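Local atomic coordinates of OLD nuclease (Thermus scotoductus, PDB entry 6P74), a protein that degrades linear and supercoiled double-stranded DNA in the 5'-to-3' direction with the help of divalent metal ions, and has a DNA-stimulated ATPase activity. Residues S84-T88 with V114-P118; L136-R142 with I274-M280; I155-L159 with I259-F263; A370-V376 with C400-C406; G408-I412 with V428-D433. All coordinates share one frame; numbering follows the deposited sequence.

Interaction 1: residues S84-T88 with V114-P118; sequences SFNIT and VPRYP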
# COMPACT_ATOMS: atom_id res chain seq x y z
N SER A 84 4.53 -30.33 -24.98
CA SER A 84 4.26 -29.95 -26.36
C SER A 84 3.68 -28.55 -26.48
O SER A 84 3.28 -28.14 -27.57
CB SER A 84 3.31 -30.96 -27.00
OG SER A 84 2.08 -30.97 -26.31
N PHE A 85 3.64 -27.79 -25.39
CA PHE A 85 3.08 -26.45 -25.39
C PHE A 85 4.19 -25.41 -25.31
O PHE A 85 5.20 -25.61 -24.62
CB PHE A 85 2.12 -26.25 -24.22
CG PHE A 85 0.98 -27.22 -24.22
CD1 PHE A 85 -0.00 -27.15 -25.20
CD2 PHE A 85 0.90 -28.22 -23.26
CE1 PHE A 85 -1.05 -28.05 -25.21
CE2 PHE A 85 -0.15 -29.12 -23.27
CZ PHE A 85 -1.13 -29.04 -24.25
N ASN A 86 4.01 -24.31 -26.04
CA ASN A 86 4.89 -23.15 -25.96
C ASN A 86 4.07 -21.97 -25.44
O ASN A 86 3.24 -21.41 -26.18
CB ASN A 86 5.52 -22.83 -27.31
CG ASN A 86 6.44 -23.93 -27.79
OD1 ASN A 86 7.53 -24.12 -27.26
ND2 ASN A 86 6.00 -24.66 -28.81
N ILE A 87 4.29 -21.60 -24.20
CA ILE A 87 3.56 -20.51 -23.56
C ILE A 87 4.33 -19.22 -23.73
O ILE A 87 5.55 -19.17 -23.51
CB ILE A 87 3.33 -20.82 -22.08
CG1 ILE A 87 2.57 -22.13 -21.92
CG2 ILE A 87 2.65 -19.62 -21.40
CD1 ILE A 87 1.40 -22.27 -22.88
N THR A 88 3.63 -18.15 -24.09
CA THR A 88 4.24 -16.84 -24.31
C THR A 88 3.62 -15.74 -23.46
O THR A 88 3.95 -14.56 -23.66
CB THR A 88 4.16 -16.46 -25.80
OG1 THR A 88 2.83 -16.07 -26.14
CG2 THR A 88 4.56 -17.65 -26.68
N VAL A 114 -5.67 -20.35 -24.37
CA VAL A 114 -5.22 -21.26 -23.33
C VAL A 114 -5.16 -22.67 -23.91
O VAL A 114 -6.20 -23.22 -24.32
CB VAL A 114 -6.16 -21.21 -22.11
CG1 VAL A 114 -5.70 -22.20 -21.05
CG2 VAL A 114 -6.23 -19.77 -21.56
N PRO A 115 -3.98 -23.29 -23.97
CA PRO A 115 -3.89 -24.66 -24.50
C PRO A 115 -4.68 -25.62 -23.62
O PRO A 115 -4.73 -25.48 -22.40
CB PRO A 115 -2.39 -24.98 -24.45
CG PRO A 115 -1.70 -23.70 -24.21
CD PRO A 115 -2.67 -22.81 -23.48
N ARG A 116 -5.31 -26.61 -24.25
CA ARG A 116 -5.91 -27.68 -23.47
C ARG A 116 -5.34 -29.02 -23.91
O ARG A 116 -4.79 -29.17 -25.00
CB ARG A 116 -7.46 -27.68 -23.57
CG ARG A 116 -8.08 -27.99 -24.92
CD ARG A 116 -9.47 -27.37 -25.01
NE ARG A 116 -9.39 -25.93 -24.78
CZ ARG A 116 -9.68 -25.33 -23.63
NH1 ARG A 116 -10.11 -26.04 -22.59
NH2 ARG A 116 -9.55 -24.01 -23.52
N TYR A 117 -5.43 -29.99 -23.01
CA TYR A 117 -4.98 -31.34 -23.27
C TYR A 117 -6.00 -32.06 -24.13
O TYR A 117 -7.13 -31.60 -24.30
CB TYR A 117 -4.75 -32.09 -21.96
CG TYR A 117 -3.43 -31.74 -21.33
CD1 TYR A 117 -2.27 -32.39 -21.73
CD2 TYR A 117 -3.33 -30.73 -20.37
CE1 TYR A 117 -1.04 -32.08 -21.17
CE2 TYR A 117 -2.10 -30.40 -19.81
CZ TYR A 117 -0.96 -31.08 -20.22
OH TYR A 117 0.27 -30.77 -19.67
N PRO A 118 -5.62 -33.20 -24.70
CA PRO A 118 -6.62 -34.04 -25.37
C PRO A 118 -7.79 -34.38 -24.47
O PRO A 118 -8.91 -34.57 -24.94
CB PRO A 118 -5.81 -35.29 -25.76
CG PRO A 118 -4.66 -35.31 -24.80
CD PRO A 118 -4.31 -33.87 -24.59

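Interaction 2: residues L136-R142 with I274-M280; sequences LFLDHRR and IIEEPEM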
# COMPACT_ATOMS: atom_id res chain seq x y z
N LEU A 136 12.61 -9.41 -10.31
CA LEU A 136 13.04 -8.75 -9.08
C LEU A 136 12.31 -7.42 -8.97
O LEU A 136 12.33 -6.61 -9.91
CB LEU A 136 14.55 -8.54 -9.08
CG LEU A 136 15.36 -9.70 -8.52
CD1 LEU A 136 16.83 -9.36 -8.57
CD2 LEU A 136 14.92 -9.98 -7.08
N PHE A 137 11.66 -7.19 -7.84
CA PHE A 137 10.97 -5.93 -7.61
C PHE A 137 11.73 -5.11 -6.56
O PHE A 137 11.69 -5.42 -5.37
CB PHE A 137 9.52 -6.17 -7.17
CG PHE A 137 8.64 -4.97 -7.41
CD1 PHE A 137 8.74 -3.85 -6.60
CD2 PHE A 137 7.75 -4.95 -8.47
CE1 PHE A 137 7.95 -2.74 -6.81
CE2 PHE A 137 6.96 -3.84 -8.68
CZ PHE A 137 7.06 -2.73 -7.85
N LEU A 138 12.40 -4.06 -7.00
CA LEU A 138 13.05 -3.12 -6.08
C LEU A 138 12.10 -1.95 -5.84
O LEU A 138 12.13 -0.95 -6.56
CB LEU A 138 14.37 -2.64 -6.64
CG LEU A 138 15.61 -3.35 -6.14
CD1 LEU A 138 15.46 -4.84 -6.38
CD2 LEU A 138 16.83 -2.79 -6.85
N ASP A 139 11.25 -2.07 -4.83
CA ASP A 139 10.39 -0.95 -4.47
C ASP A 139 11.08 -0.16 -3.37
O ASP A 139 12.19 -0.47 -2.96
CB ASP A 139 9.00 -1.45 -4.06
CG ASP A 139 8.95 -1.94 -2.62
OD1 ASP A 139 9.92 -2.56 -2.13
OD2 ASP A 139 7.91 -1.70 -1.97
N HIS A 140 10.44 0.89 -2.87
CA HIS A 140 11.13 1.67 -1.86
C HIS A 140 11.10 0.67 -0.71
O HIS A 140 10.11 0.50 -0.00
CB HIS A 140 10.50 3.04 -1.70
CG HIS A 140 11.15 4.06 -2.57
ND1 HIS A 140 10.74 4.29 -3.87
CD2 HIS A 140 12.24 4.84 -2.38
CE1 HIS A 140 11.52 5.21 -4.41
NE2 HIS A 140 12.44 5.55 -3.53
N ARG A 141 12.24 -0.00 -0.55
CA ARG A 141 12.54 -0.76 0.65
C ARG A 141 13.57 0.09 1.37
O ARG A 141 13.45 0.32 2.58
CB ARG A 141 13.11 -2.14 0.30
CG ARG A 141 13.60 -2.96 1.48
CD ARG A 141 14.32 -4.19 0.97
NE ARG A 141 15.57 -3.84 0.30
CZ ARG A 141 16.06 -4.47 -0.77
NH1 ARG A 141 17.21 -4.08 -1.30
NH2 ARG A 141 15.39 -5.48 -1.32
N ARG A 142 14.57 0.59 0.64
CA ARG A 142 15.57 1.56 1.11
C ARG A 142 15.15 2.29 2.39
O ARG A 142 15.12 1.72 3.48
CB ARG A 142 15.87 2.60 0.00
CG ARG A 142 16.63 2.05 -1.23
CD ARG A 142 16.53 2.94 -2.51
NE ARG A 142 17.49 2.53 -3.56
CZ ARG A 142 17.74 3.19 -4.70
NH1 ARG A 142 17.10 4.32 -4.99
NH2 ARG A 142 18.64 2.72 -5.54
N ILE A 274 12.47 -4.70 -11.85
CA ILE A 274 11.56 -3.57 -11.82
C ILE A 274 12.01 -2.67 -10.68
O ILE A 274 12.27 -3.16 -9.57
CB ILE A 274 10.12 -4.04 -11.63
CG1 ILE A 274 9.67 -4.80 -12.89
CG2 ILE A 274 9.22 -2.87 -11.30
CD1 ILE A 274 8.25 -5.32 -12.81
N ILE A 275 12.16 -1.38 -10.96
CA ILE A 275 12.61 -0.45 -9.93
C ILE A 275 11.64 0.70 -9.84
O ILE A 275 11.30 1.34 -10.84
CB ILE A 275 14.04 0.05 -10.18
CG1 ILE A 275 14.97 -1.14 -10.33
CG2 ILE A 275 14.51 0.89 -8.99
CD1 ILE A 275 16.37 -0.78 -10.69
N GLU A 276 11.14 0.93 -8.63
CA GLU A 276 10.35 2.10 -8.30
C GLU A 276 11.33 3.23 -7.97
O GLU A 276 11.99 3.19 -6.94
CB GLU A 276 9.47 1.75 -7.10
CG GLU A 276 8.24 2.54 -6.92
CD GLU A 276 7.51 2.11 -5.66
OE1 GLU A 276 6.29 1.85 -5.75
OE2 GLU A 276 8.17 2.01 -4.60
N GLU A 277 11.46 4.21 -8.90
CA GLU A 277 12.28 5.41 -8.70
C GLU A 277 13.78 5.23 -8.49
O GLU A 277 14.33 5.71 -7.49
CB GLU A 277 11.74 6.25 -7.54
CG GLU A 277 10.84 7.32 -8.01
CD GLU A 277 9.41 7.01 -7.74
OE1 GLU A 277 9.06 6.97 -6.54
OE2 GLU A 277 8.65 6.80 -8.72
N PRO A 278 14.47 4.57 -9.41
CA PRO A 278 15.90 4.32 -9.21
C PRO A 278 16.73 5.48 -8.69
O PRO A 278 17.83 5.25 -8.17
CB PRO A 278 16.39 3.87 -10.58
CG PRO A 278 15.38 4.46 -11.56
CD PRO A 278 14.09 4.55 -10.85
N GLU A 279 16.22 6.70 -8.80
CA GLU A 279 16.99 7.85 -8.40
C GLU A 279 17.03 8.04 -6.90
O GLU A 279 17.91 8.75 -6.42
CB GLU A 279 16.45 9.14 -9.03
CG GLU A 279 15.03 9.52 -8.56
CD GLU A 279 13.92 8.90 -9.45
OE1 GLU A 279 14.20 7.88 -10.13
OE2 GLU A 279 12.79 9.46 -9.49
N MET A 280 16.11 7.44 -6.16
CA MET A 280 15.79 8.03 -4.87
C MET A 280 16.97 7.92 -3.91
O MET A 280 17.62 6.87 -3.80
CB MET A 280 14.53 7.43 -4.26
CG MET A 280 13.69 8.58 -3.68
SD MET A 280 11.96 8.33 -3.22
CE MET A 280 11.32 10.00 -3.31

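Interaction 3: residues I155-L159 with I259-F263; sequences ILGRL and IFEAF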
# COMPACT_ATOMS: atom_id res chain seq x y z
N ILE A 155 17.27 -9.61 -4.22
CA ILE A 155 18.27 -8.96 -5.06
C ILE A 155 19.68 -9.41 -4.67
O ILE A 155 20.48 -9.83 -5.52
CB ILE A 155 18.12 -7.43 -4.99
CG1 ILE A 155 19.29 -6.75 -5.70
CG2 ILE A 155 18.02 -6.98 -3.53
CD1 ILE A 155 19.43 -7.15 -7.14
N LEU A 156 20.02 -9.30 -3.39
CA LEU A 156 21.31 -9.80 -2.94
C LEU A 156 21.39 -11.31 -3.09
O LEU A 156 22.43 -11.85 -3.50
CB LEU A 156 21.53 -9.39 -1.48
CG LEU A 156 22.93 -9.64 -0.92
CD1 LEU A 156 24.01 -8.93 -1.76
CD2 LEU A 156 22.94 -9.14 0.51
N GLY A 157 20.28 -12.01 -2.80
CA GLY A 157 20.25 -13.45 -3.00
C GLY A 157 20.64 -13.86 -4.41
O GLY A 157 21.38 -14.83 -4.60
N ARG A 158 20.14 -13.14 -5.41
CA ARG A 158 20.53 -13.50 -6.77
C ARG A 158 22.01 -13.23 -7.00
O ARG A 158 22.67 -13.97 -7.74
CB ARG A 158 19.64 -12.76 -7.78
CG ARG A 158 20.04 -12.91 -9.24
CD ARG A 158 20.06 -14.38 -9.69
NE ARG A 158 20.64 -14.55 -11.03
CZ ARG A 158 21.95 -14.64 -11.29
NH1 ARG A 158 22.85 -14.57 -10.30
NH2 ARG A 158 22.37 -14.81 -12.54
N LEU A 159 22.57 -12.21 -6.33
CA LEU A 159 24.00 -11.94 -6.48
C LEU A 159 24.85 -13.09 -5.94
O LEU A 159 25.86 -13.47 -6.56
CB LEU A 159 24.36 -10.63 -5.77
CG LEU A 159 25.83 -10.17 -5.87
CD1 LEU A 159 26.23 -9.86 -7.30
CD2 LEU A 159 26.08 -8.95 -4.98
N ILE A 259 25.54 -3.04 -5.52
CA ILE A 259 25.10 -4.40 -5.86
C ILE A 259 24.99 -4.54 -7.37
O ILE A 259 25.48 -5.51 -7.96
CB ILE A 259 23.78 -4.75 -5.16
CG1 ILE A 259 24.01 -5.05 -3.68
CG2 ILE A 259 23.14 -6.00 -5.79
CD1 ILE A 259 22.78 -4.81 -2.85
N PHE A 260 24.40 -3.55 -8.03
CA PHE A 260 24.26 -3.63 -9.48
C PHE A 260 25.61 -3.56 -10.18
O PHE A 260 25.79 -4.18 -11.24
CB PHE A 260 23.34 -2.53 -9.98
CG PHE A 260 21.90 -2.91 -9.92
CD1 PHE A 260 21.30 -3.56 -10.99
CD2 PHE A 260 21.14 -2.62 -8.80
CE1 PHE A 260 19.96 -3.92 -10.94
CE2 PHE A 260 19.80 -2.98 -8.75
CZ PHE A 260 19.22 -3.63 -9.82
N GLU A 261 26.56 -2.81 -9.62
CA GLU A 261 27.90 -2.81 -10.17
C GLU A 261 28.57 -4.17 -10.01
O GLU A 261 29.34 -4.58 -10.89
CB GLU A 261 28.72 -1.69 -9.52
CG GLU A 261 30.21 -1.67 -9.88
CD GLU A 261 30.51 -1.45 -11.37
OE1 GLU A 261 29.60 -1.03 -12.10
OE2 GLU A 261 31.67 -1.71 -11.80
N ALA A 262 28.28 -4.90 -8.93
CA ALA A 262 28.84 -6.25 -8.83
C ALA A 262 28.21 -7.17 -9.88
O ALA A 262 28.92 -7.97 -10.51
CB ALA A 262 28.64 -6.80 -7.42
N PHE A 263 26.90 -7.07 -10.11
CA PHE A 263 26.26 -7.84 -11.17
C PHE A 263 26.96 -7.64 -12.51
O PHE A 263 27.23 -8.60 -13.23
CB PHE A 263 24.79 -7.44 -11.31
CG PHE A 263 23.87 -8.17 -10.38
CD1 PHE A 263 23.92 -9.54 -10.25
CD2 PHE A 263 22.92 -7.47 -9.65
CE1 PHE A 263 23.05 -10.19 -9.40
CE2 PHE A 263 22.06 -8.12 -8.79
CZ PHE A 263 22.13 -9.48 -8.67

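Interaction 4: residues A370-V376 with C400-C406; sequences AKRALLV and CIAVVDC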
# COMPACT_ATOMS: atom_id res chain seq x y z
N ALA A 370 6.80 17.92 -18.01
CA ALA A 370 6.14 19.21 -18.02
C ALA A 370 4.71 19.08 -18.53
O ALA A 370 4.38 18.15 -19.27
CB ALA A 370 6.91 20.21 -18.89
N LYS A 371 3.87 20.03 -18.12
CA LYS A 371 2.54 20.12 -18.72
C LYS A 371 2.63 20.59 -20.18
O LYS A 371 1.83 20.14 -21.01
CB LYS A 371 1.66 21.07 -17.91
CG LYS A 371 1.28 20.53 -16.54
CD LYS A 371 0.40 21.51 -15.77
CE LYS A 371 -0.06 20.94 -14.42
NZ LYS A 371 -0.87 21.96 -13.66
N ARG A 372 3.59 21.46 -20.49
CA ARG A 372 3.75 22.05 -21.81
C ARG A 372 5.21 22.46 -21.99
O ARG A 372 5.91 22.77 -21.01
CB ARG A 372 2.83 23.26 -22.00
CG ARG A 372 1.54 22.94 -22.71
CD ARG A 372 0.34 23.38 -21.90
NE ARG A 372 0.45 24.78 -21.55
CZ ARG A 372 -0.49 25.46 -20.91
NH1 ARG A 372 -1.62 24.85 -20.57
NH2 ARG A 372 -0.30 26.74 -20.63
N ALA A 373 5.67 22.48 -23.24
CA ALA A 373 7.05 22.83 -23.54
C ALA A 373 7.12 23.92 -24.60
O ALA A 373 6.42 23.85 -25.62
CB ALA A 373 7.85 21.60 -24.02
N LEU A 374 7.99 24.90 -24.37
CA LEU A 374 8.42 25.85 -25.39
C LEU A 374 9.80 25.40 -25.88
O LEU A 374 10.76 25.35 -25.09
CB LEU A 374 8.46 27.28 -24.85
CG LEU A 374 8.98 28.36 -25.83
CD1 LEU A 374 8.04 28.58 -27.04
CD2 LEU A 374 9.20 29.67 -25.13
N LEU A 375 9.90 25.05 -27.16
CA LEU A 375 11.13 24.55 -27.76
C LEU A 375 11.85 25.70 -28.47
O LEU A 375 11.27 26.29 -29.39
CB LEU A 375 10.82 23.43 -28.75
CG LEU A 375 9.88 22.37 -28.16
CD1 LEU A 375 9.71 21.16 -29.10
CD2 LEU A 375 10.41 21.92 -26.77
N VAL A 376 13.09 26.01 -28.07
CA VAL A 376 13.89 27.04 -28.73
C VAL A 376 15.24 26.44 -29.16
O VAL A 376 15.62 25.34 -28.74
CB VAL A 376 14.10 28.30 -27.85
CG1 VAL A 376 12.79 28.80 -27.29
CG2 VAL A 376 15.08 28.03 -26.72
N CYS A 400 4.43 24.66 -14.74
CA CYS A 400 5.00 23.44 -15.33
C CYS A 400 5.19 23.57 -16.84
O CYS A 400 4.89 22.65 -17.61
CB CYS A 400 4.17 22.20 -15.00
SG CYS A 400 3.92 21.95 -13.22
N ILE A 401 5.72 24.72 -17.27
CA ILE A 401 6.13 24.91 -18.65
C ILE A 401 7.64 24.75 -18.72
O ILE A 401 8.37 25.48 -18.04
CB ILE A 401 5.71 26.28 -19.19
CG1 ILE A 401 4.18 26.43 -19.14
CG2 ILE A 401 6.25 26.47 -20.63
CD1 ILE A 401 3.70 27.84 -19.40
N ALA A 402 8.11 23.79 -19.51
CA ALA A 402 9.54 23.64 -19.73
C ALA A 402 9.95 24.48 -20.92
O ALA A 402 9.39 24.35 -22.01
CB ALA A 402 9.91 22.19 -20.00
N VAL A 403 10.93 25.35 -20.72
CA VAL A 403 11.58 26.06 -21.80
C VAL A 403 12.85 25.29 -22.13
O VAL A 403 13.77 25.22 -21.31
CB VAL A 403 11.87 27.51 -21.42
CG1 VAL A 403 12.60 28.21 -22.57
CG2 VAL A 403 10.57 28.21 -21.02
N VAL A 404 12.93 24.73 -23.33
CA VAL A 404 13.94 23.73 -23.66
C VAL A 404 14.86 24.26 -24.74
O VAL A 404 14.43 24.55 -25.86
CB VAL A 404 13.29 22.42 -24.10
CG1 VAL A 404 12.49 22.63 -25.38
CG2 VAL A 404 14.36 21.41 -24.32
N ASP A 405 16.14 24.36 -24.39
CA ASP A 405 17.23 24.67 -25.32
C ASP A 405 17.56 23.39 -26.09
O ASP A 405 18.12 22.43 -25.54
CB ASP A 405 18.40 25.20 -24.47
CG ASP A 405 19.74 25.23 -25.19
OD1 ASP A 405 19.84 24.86 -26.38
OD2 ASP A 405 20.74 25.64 -24.53
N CYS A 406 17.18 23.33 -27.36
CA CYS A 406 17.22 22.05 -28.07
C CYS A 406 18.53 21.81 -28.80
O CYS A 406 18.73 20.71 -29.35
CB CYS A 406 16.06 21.94 -29.06
SG CYS A 406 14.38 21.99 -28.33

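Interaction 5: residues G408-I412 with V428-D433; sequences GKAGI and VVHDED. With SM (samarium (III) ion), chain O.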
# COMPACT_ATOMS: atom_id res chain seq x y z
N GLY A 408 19.79 23.68 -31.50
CA GLY A 408 19.73 24.01 -32.92
C GLY A 408 18.53 23.37 -33.58
O GLY A 408 17.74 22.67 -32.94
N LYS A 409 18.39 23.60 -34.89
CA LYS A 409 17.14 23.23 -35.55
C LYS A 409 16.96 21.71 -35.60
O LYS A 409 15.88 21.20 -35.28
CB LYS A 409 17.06 23.87 -36.93
CG LYS A 409 16.93 25.43 -36.80
CD LYS A 409 16.83 26.13 -38.16
CE LYS A 409 16.62 27.65 -37.98
NZ LYS A 409 16.65 28.35 -39.30
N ALA A 410 18.02 20.98 -35.99
CA ALA A 410 17.95 19.52 -35.97
C ALA A 410 17.61 19.01 -34.58
O ALA A 410 16.91 18.00 -34.45
CB ALA A 410 19.28 18.91 -36.47
N GLY A 411 18.06 19.70 -33.54
CA GLY A 411 17.69 19.33 -32.18
C GLY A 411 16.22 19.55 -31.90
O GLY A 411 15.60 18.79 -31.15
N ILE A 412 15.65 20.62 -32.48
CA ILE A 412 14.22 20.88 -32.32
C ILE A 412 13.39 19.77 -32.97
O ILE A 412 12.46 19.24 -32.37
CB ILE A 412 13.84 22.26 -32.90
CG1 ILE A 412 14.41 23.37 -32.02
CG2 ILE A 412 12.34 22.43 -32.93
CD1 ILE A 412 14.19 24.76 -32.59
N VAL A 428 7.02 25.74 -30.78
CA VAL A 428 8.37 25.96 -31.31
C VAL A 428 8.54 27.44 -31.66
O VAL A 428 7.68 28.04 -32.32
CB VAL A 428 8.63 25.09 -32.55
CG1 VAL A 428 10.05 25.30 -33.01
CG2 VAL A 428 8.35 23.61 -32.28
N VAL A 429 9.67 28.03 -31.27
CA VAL A 429 10.13 29.29 -31.85
C VAL A 429 11.54 29.08 -32.36
O VAL A 429 12.39 28.54 -31.64
CB VAL A 429 10.14 30.47 -30.85
CG1 VAL A 429 9.91 31.78 -31.59
CG2 VAL A 429 9.17 30.26 -29.73
N HIS A 430 11.82 29.56 -33.57
CA HIS A 430 13.19 29.56 -34.05
C HIS A 430 13.39 30.71 -35.04
O HIS A 430 12.43 31.32 -35.54
CB HIS A 430 13.53 28.21 -34.69
CG HIS A 430 12.77 27.95 -35.95
ND1 HIS A 430 13.16 28.47 -37.16
CD2 HIS A 430 11.63 27.25 -36.19
CE1 HIS A 430 12.31 28.08 -38.10
NE2 HIS A 430 11.37 27.34 -37.53
N ASP A 431 14.65 30.98 -35.34
CA ASP A 431 14.99 32.01 -36.32
C ASP A 431 14.83 31.49 -37.74
O ASP A 431 14.99 30.30 -38.01
CB ASP A 431 16.44 32.50 -36.13
CG ASP A 431 16.63 33.35 -34.86
OD1 ASP A 431 15.60 33.78 -34.30
OD2 ASP A 431 17.78 33.55 -34.39
N GLU A 432 14.53 32.41 -38.66
CA GLU A 432 14.51 32.03 -40.07
C GLU A 432 15.92 31.79 -40.59
O GLU A 432 16.19 30.76 -41.22
CB GLU A 432 13.80 33.11 -40.89
CG GLU A 432 13.62 32.77 -42.38
CD GLU A 432 13.22 34.03 -43.18
OE1 GLU A 432 13.30 35.12 -42.59
OE2 GLU A 432 12.86 33.94 -44.37
N ASP A 433 16.83 32.73 -40.35
CA ASP A 433 18.24 32.60 -40.75
C ASP A 433 18.43 32.55 -42.26
O ASP A 433 19.29 31.84 -42.77
CB ASP A 433 18.88 31.38 -40.10
CG ASP A 433 19.21 31.62 -38.65
OD1 ASP A 433 19.51 32.79 -38.32
OD2 ASP A 433 19.17 30.68 -37.84
SM SM O . 19.91 32.91 -33.62
O HOH W 1 20.42 33.63 -36.06

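Interaction 1: residues S84-T88 with V114-P118
Phe85 and Pro115 bring the two backbones to a CA-to-CA separation of 7.3 Å, too wide for sheet pairing; the gap is bridged mainly by side chains, with the Phe85 ring also reaching Arg116 O. The contact lays the loop 114-118 across the start of strand 85-97, a member of the antiparallel sheet in the N-terminal part of the ATPase domain. Phe85 points at the loop, with CG anti to its carbonyl carbon (chi1 -58°), and its ring is used at two places. Its CD1 meets Pro115 CB at 3.3 Å. On the far side of the ring, CE2 enters an edge-to-face (T-shaped) pair with Tyr117: the centroids of the Phe85 and Tyr117 rings lie 5.2 Å apart and the planes stand at 85°. The aromatic face belongs to Tyr117 and the edge to Phe85. Ile87, two residues along the strand, adds its delta methyl to the pyrrolidine ring of Pro115. Leu123, further along the loop, packs on Phe85, Ile87 and Tyr117 and extends the apolar cluster. Phe85 CE2 sits over the Tyr117 face, toward its rim, 3.7 Å from Tyr117 CZ.

Interaction 2: residues L136-R142 with I274-M280
Ile274 pairs with Phe137 to begin a parallel ladder in the mixed sheet of the ATPase core, a P-loop NTPase fold; the axes of strands 136-138 and 274-276 run 4.8 Å apart at 11°. Ile274 N donates to Leu136 O at 2.7 Å, and Ile274 O accepts from Leu138 N. Its CG2, anti to the backbone N, lies over one face of the Phe137 ring, a CH-pi contact with 4.0 Å between Ile274 CG2 and the Phe137 centroid. Ile275 falls on the other face of the sheet, where its CG1 packs against Leu138 CB. Glu276 closes the ladder through N to Leu138 O, then sends an extended side chain beyond the strand end. There its OE2 receives the backbone N-H of His140 at 3.1 Å, nearly in line with the carboxylate C-O bond, while OE1 is engaged by Arg39. Thr35 of the predicted ATP site touches Glu276, placing this end of the sheet beside the nucleotide pocket. Glu277 leaves the strand and starts a type I turn ending at Met280. At Pro278, the carbonyl O accepts a weak hydrogen bond from Arg142 NH1 at 3.4 Å.

Interaction 3: residues I155-L159 with I259-F263
The Phe263 ring has Leu159 over one face and Ile155 at its edge: Leu159 CD1 stands 4.1 Å from the Phe263 centroid, 25° off the ring normal, as a CH-pi contact, whereas Ile155 CD1 lies in the ring plane, 3.3 Å from Phe263 CE2. The ring is thereby wedged between successive turns in a helix-helix interface, where helix 154-166, assigned to the dimerization domain, meets helix 246-266 of the C-terminal part of the ATPase domain. Their short segments run in the same general direction, crossing at 28° with axes 10.5 Å apart. Phe263 CG is anti to the carbonyl carbon (chi1 -85°), which turns the ring back toward the partner helix and carries CE1 up to its backbone, 3.5 Å from Leu159 CA. The Phe260 ring takes a smaller part, with Ile155 CD1 approaching it obliquely. Ile259, pointing at the partner helix, sets its CG2 3.9 Å from Ile155 CG1. The Ala262 methyl touches both delta methyls of Leu159. The second subunit covers the margin of this apolar layer, with its Ile192 on Leu159 and its Thr195 on Ala262. Arg158 adds its backbone and the CG of its side chain, while its guanidinium is engaged by Glu268 and Lys269; Arg158 CG lies 4.1 Å from Phe263 CZ.

Interaction 4: residues A370-V376 with C400-C406
Leu375 and Val404 are bridged neighbours on one face of the sheet; the close fit of their ends is doubtful in the model, but Leu375 CB sits 3.9 Å from Cys406 SG. Ile415 from helix 409-422 touches both Leu375 and Cys406, so that helix covers this end of the face. Toward the start of the strands the face carries Ala373 and Ala402, and Ala370, just before the strand, sets its CB 3.8 Å from Ala402 CB. The opposite face carries Leu374 and Val403; Val403 is covered by Ala385, Leu386 and Phe389 of helix 379-391. That helix links strand 372-376 to strand 401-405 as a beta-alpha-beta unit of the parallel Toprim sheet, in which 401-405 is an outer strand. The strand axes lie 4.5 Å apart with 19° between their directions. Val376 touches Asp381 and is followed by Glu377, both predicted divalent-cation ligands, so strand 372-376 leads to the metal site. Hydrogen bonds pass alternately between the chains: Ala402 N reaches Arg372 O, Leu374 N reaches Ala402 O at 2.8 Å, and Val404 N reaches Leu374 O. Then come Val376 N to Val404 O, with 174° at the hydrogen, and Cys406 N to Val376 O. At the opposite end Lys371 CG lies 3.7 Å from Cys400 CB, and Cys400 O takes two weak bonds, from Lys371 N at 2.9 Å and Arg372 N at 3.4 Å.

Interaction 5: residues G408-I412 with V428-D433
Lys409 and His430 converge on a single backbone carbonyl, Asp431 O, from opposite faces of its plane. Lys409 NZ donates at 2.9 Å to Asp431 O, tilted 32° from that plane; His430 ND1 donates at 2.7 Å to the same Asp431 O from well above it, although the carbonyl lies close to the imidazole plane. Two bonds thus hold the peptide that follows a metal ligand. Lys409 gets there with its chain stretched out straight past CG, and its ammonium also forms a long salt bridge with Asp433, 3.7 Å from NZ to OD2, besides pairing with Glu456 of helix 443-467. This junction belongs to the Toprim domain, where helix 409-422 packs on strand 426-431 at the acidic metal site. Asp431 OD2 binds the samarium ion at 2.4 Å, and Glu480 is its other protein ligand. A water bound to the metal donates to Asp433 OD1 at 2.6 Å, linking Asp433, a predicted ligand of a divalent cation, to the ion through water. Further back along the strand the contact turns apolar: Ile412, one helical turn on from Lys409, sets its CG2 3.7 Å from Val428 CG1 and its CD1 near His430 CB.

How the interactions relate
Interactions 1, 2 and 3 belong to the ATPase and dimerization regions, interactions 4 and 5 to the Toprim domain. Interactions 3 and 5 are buried, interactions 2 and 4 partly buried; interaction 1 is partly exposed and peripheral, its centre about 33 Å from the chain's centre. Two pairs touch. Leu138 and Leu136 of interaction 2 pack on Phe260 and Ile155 of interaction 3, so the helix pair packs on the Leu136/Leu138 side of the sheet's edge strand. In the Toprim domain, strands 372-376 and 426-431 are neighbours, and Cys406 of interaction 4 packs on Ile412 of interaction 5. Chemistry follows place: backbone ladders in 2 and 4, apolar side chains in 1 and 3, and charge with metal coordination in 5.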